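Local coordinates for protein putative glutathionylspermidine synthase (Methylobacillus flagellatus, PDB 3N6X) that probably acts as an ATP-grasp ligase, perhaps joining glutathione and spermidine, although its substrates are not established, at residues Val220-Pro225 against Phe237-Met242. Numbering follows the deposited sequence.
Sequences VVLLTP and FIAQQM
Leu222 on strand 220-223 reaches the helical segment 237-242 mainly through one methyl group, CD1, which meets three side chains. In the conformer given, one of two for Ile238, its nearest partner is the branch methyl, with Leu222 CD1 3.5 Å from Ile238 CG2. The methyls of Ala239 and Met242, the latter a selenomethionine, approach the same carbon, Ala239 CB and Met242 CE each lying 3.9 Å from Leu222 CD1. The CB of Leu222 points to the helix; CG anti to the backbone N (chi1 -162°) and an extended chi2 bring CD1 to it, the side chain crossing both Ile238 and Met242 at about a right angle. In this conformer Ile238 touches with CG2 alone, while its longer arm leads away. Met242 bends at its last torsion (chi3 -83°), which carries CE beyond the selenium back to the leucine. At Ala239, whose side chain is a single methyl, the backbones come nearest, its CA 6.4 Å from that of Leu222. The axes of 220-223 and 237-242 run nearly antiparallel (169°), within a beta-alpha-beta crossover whose second strand, 245-247, pairs in parallel with 220-223. Tyr274 also touches Leu222 and Met242. No hydrogen bond links the segments; buried apolar contacts join helix and sheet here, consistent with hydrophobic and dispersion forces.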
loop_
_atom_site.group_PDB
_atom_site.type_symbol
_atom_site.label_atom_id
_atom_site.label_comp_id
_atom_site.label_asym_id
_atom_site.label_seq_id
_atom_site.Cartn_x
_atom_site.Cartn_y
_atom_site.Cartn_z
ATOM N N VAL A 220 -21.584 -2.989 -10.224
ATOM C CA VAL A 220 -20.493 -2.916 -9.250
ATOM C C VAL A 220 -20.871 -1.975 -8.113
ATOM O O VAL A 220 -21.362 -0.883 -8.362
ATOM C CB VAL A 220 -19.149 -2.485 -9.919
ATOM C CG1 VAL A 220 -17.986 -2.564 -8.926
ATOM C CG2 VAL A 220 -18.853 -3.312 -11.170
ATOM N N VAL A 221 -20.658 -2.405 -6.864
ATOM C CA VAL A 221 -20.904 -1.572 -5.685
ATOM C C VAL A 221 -19.646 -1.572 -4.795
ATOM O O VAL A 221 -18.794 -2.450 -4.936
ATOM C CB VAL A 221 -22.175 -2.005 -4.878
ATOM C CG1 VAL A 221 -23.434 -1.995 -5.752
ATOM C CG2 VAL A 221 -21.978 -3.363 -4.208
ATOM N N LEU A 222 -19.528 -0.587 -3.904
ATOM C CA LEU A 222 -18.446 -0.546 -2.927
ATOM C C LEU A 222 -19.049 -0.795 -1.532
ATOM O O LEU A 222 -19.822 0.035 -1.039
ATOM C CB LEU A 222 -17.698 0.803 -2.963
ATOM C CG LEU A 222 -16.282 0.836 -2.306
ATOM C CD1 LEU A 222 -15.507 2.057 -2.766
ATOM C CD2 LEU A 222 -16.359 0.830 -0.770
ATOM N N LEU A 223 -18.724 -1.957 -0.917
ATOM C CA LEU A 223 -19.213 -2.288 0.427
ATOM C C LEU A 223 -18.306 -1.665 1.514
ATOM O O LEU A 223 -17.128 -2.002 1.610
ATOM C CB LEU A 223 -19.361 -3.808 0.597
ATOM C CG LEU A 223 -19.685 -4.346 1.990
ATOM C CD1 LEU A 223 -21.097 -3.933 2.448
ATOM C CD2 LEU A 223 -19.539 -5.856 2.027
ATOM N N THR A 224 -18.854 -0.699 2.266
ATOM C CA THR A 224 -18.129 0.024 3.314
ATOM C C THR A 224 -18.627 -0.361 4.727
ATOM O O THR A 224 -19.827 -0.610 4.911
ATOM C CB THR A 224 -18.240 1.562 3.087
ATOM O OG1 THR A 224 -17.454 2.238 4.065
ATOM C CG2 THR A 224 -19.692 2.078 3.173
ATOM N N PRO A 225 -17.737 -0.349 5.761
ATOM C CA PRO A 225 -18.229 -0.559 7.134
ATOM C C PRO A 225 -19.076 0.627 7.614
ATOM O O PRO A 225 -19.964 0.450 8.439
ATOM C CB PRO A 225 -16.953 -0.721 7.956
ATOM C CG PRO A 225 -15.894 -0.066 7.170
ATOM C CD PRO A 225 -16.280 -0.100 5.729
ATOM N N PHE A 237 -15.176 8.758 -1.450
ATOM C CA PHE A 237 -14.441 9.448 -2.513
ATOM C C PHE A 237 -14.203 8.549 -3.740
ATOM O O PHE A 237 -14.571 8.947 -4.855
ATOM C CB PHE A 237 -13.113 10.039 -1.974
ATOM C CG PHE A 237 -12.160 10.561 -3.031
ATOM C CD1 PHE A 237 -12.396 11.780 -3.669
ATOM C CD2 PHE A 237 -11.023 9.837 -3.387
ATOM C CE1 PHE A 237 -11.513 12.262 -4.650
ATOM C CE2 PHE A 237 -10.145 10.318 -4.371
ATOM C CZ PHE A 237 -10.393 11.531 -4.991
ATOM N N ILE A 238 -13.610 7.333 -3.545
ATOM C CA ILE A 238 -13.348 6.444 -4.668
ATOM C C ILE A 238 -14.641 5.975 -5.365
ATOM O O ILE A 238 -14.709 5.997 -6.586
ATOM C CB ILE A 238 -12.308 5.313 -4.327
ATOM C CG1 ILE A 238 -11.628 4.757 -5.590
ATOM C CG2 ILE A 238 -12.891 4.211 -3.463
ATOM C CD1 ILE A 238 -10.492 5.603 -6.099
ATOM N N ALA A 239 -15.692 5.652 -4.587
ATOM C CA ALA A 239 -17.001 5.249 -5.147
ATOM C C ALA A 239 -17.621 6.397 -5.979
ATOM O O ALA A 239 -18.148 6.162 -7.076
ATOM C CB ALA A 239 -17.953 4.838 -4.024
ATOM N N GLN A 240 -17.513 7.634 -5.479
ATOM C CA GLN A 240 -18.002 8.809 -6.209
ATOM C C GLN A 240 -17.173 9.006 -7.486
ATOM O O GLN A 240 -17.744 9.135 -8.560
ATOM C CB GLN A 240 -17.972 10.066 -5.305
ATOM C CG GLN A 240 -18.677 11.287 -5.899
ATOM C CD GLN A 240 -17.744 12.134 -6.738
ATOM O OE1 GLN A 240 -16.552 12.310 -6.419
ATOM N NE2 GLN A 240 -18.265 12.674 -7.836
ATOM N N GLN A 241 -15.821 8.923 -7.379
ATOM C CA GLN A 241 -14.917 9.023 -8.542
ATOM C C GLN A 241 -15.212 7.932 -9.584
ATOM O O GLN A 241 -15.070 8.158 -10.790
ATOM C CB GLN A 241 -13.450 8.942 -8.094
ATOM C CG GLN A 241 -12.911 10.223 -7.457
ATOM C CD GLN A 241 -13.034 11.414 -8.378
ATOM O OE1 GLN A 241 -12.567 11.407 -9.529
ATOM N NE2 GLN A 241 -13.715 12.439 -7.910
HETATM N N MSE A 242 -15.631 6.760 -9.119
HETATM C CA MSE A 242 -15.949 5.641 -10.000
HETATM C C MSE A 242 -17.357 5.775 -10.592
HETATM O O MSE A 242 -17.609 5.289 -11.689
HETATM C CB MSE A 242 -15.841 4.319 -9.221
HETATM C CG MSE A 242 -14.414 3.838 -9.033
HETATM SE SE MSE A 242 -14.311 2.058 -8.182
HETATM C CE MSE A 242 -14.455 2.572 -6.468
#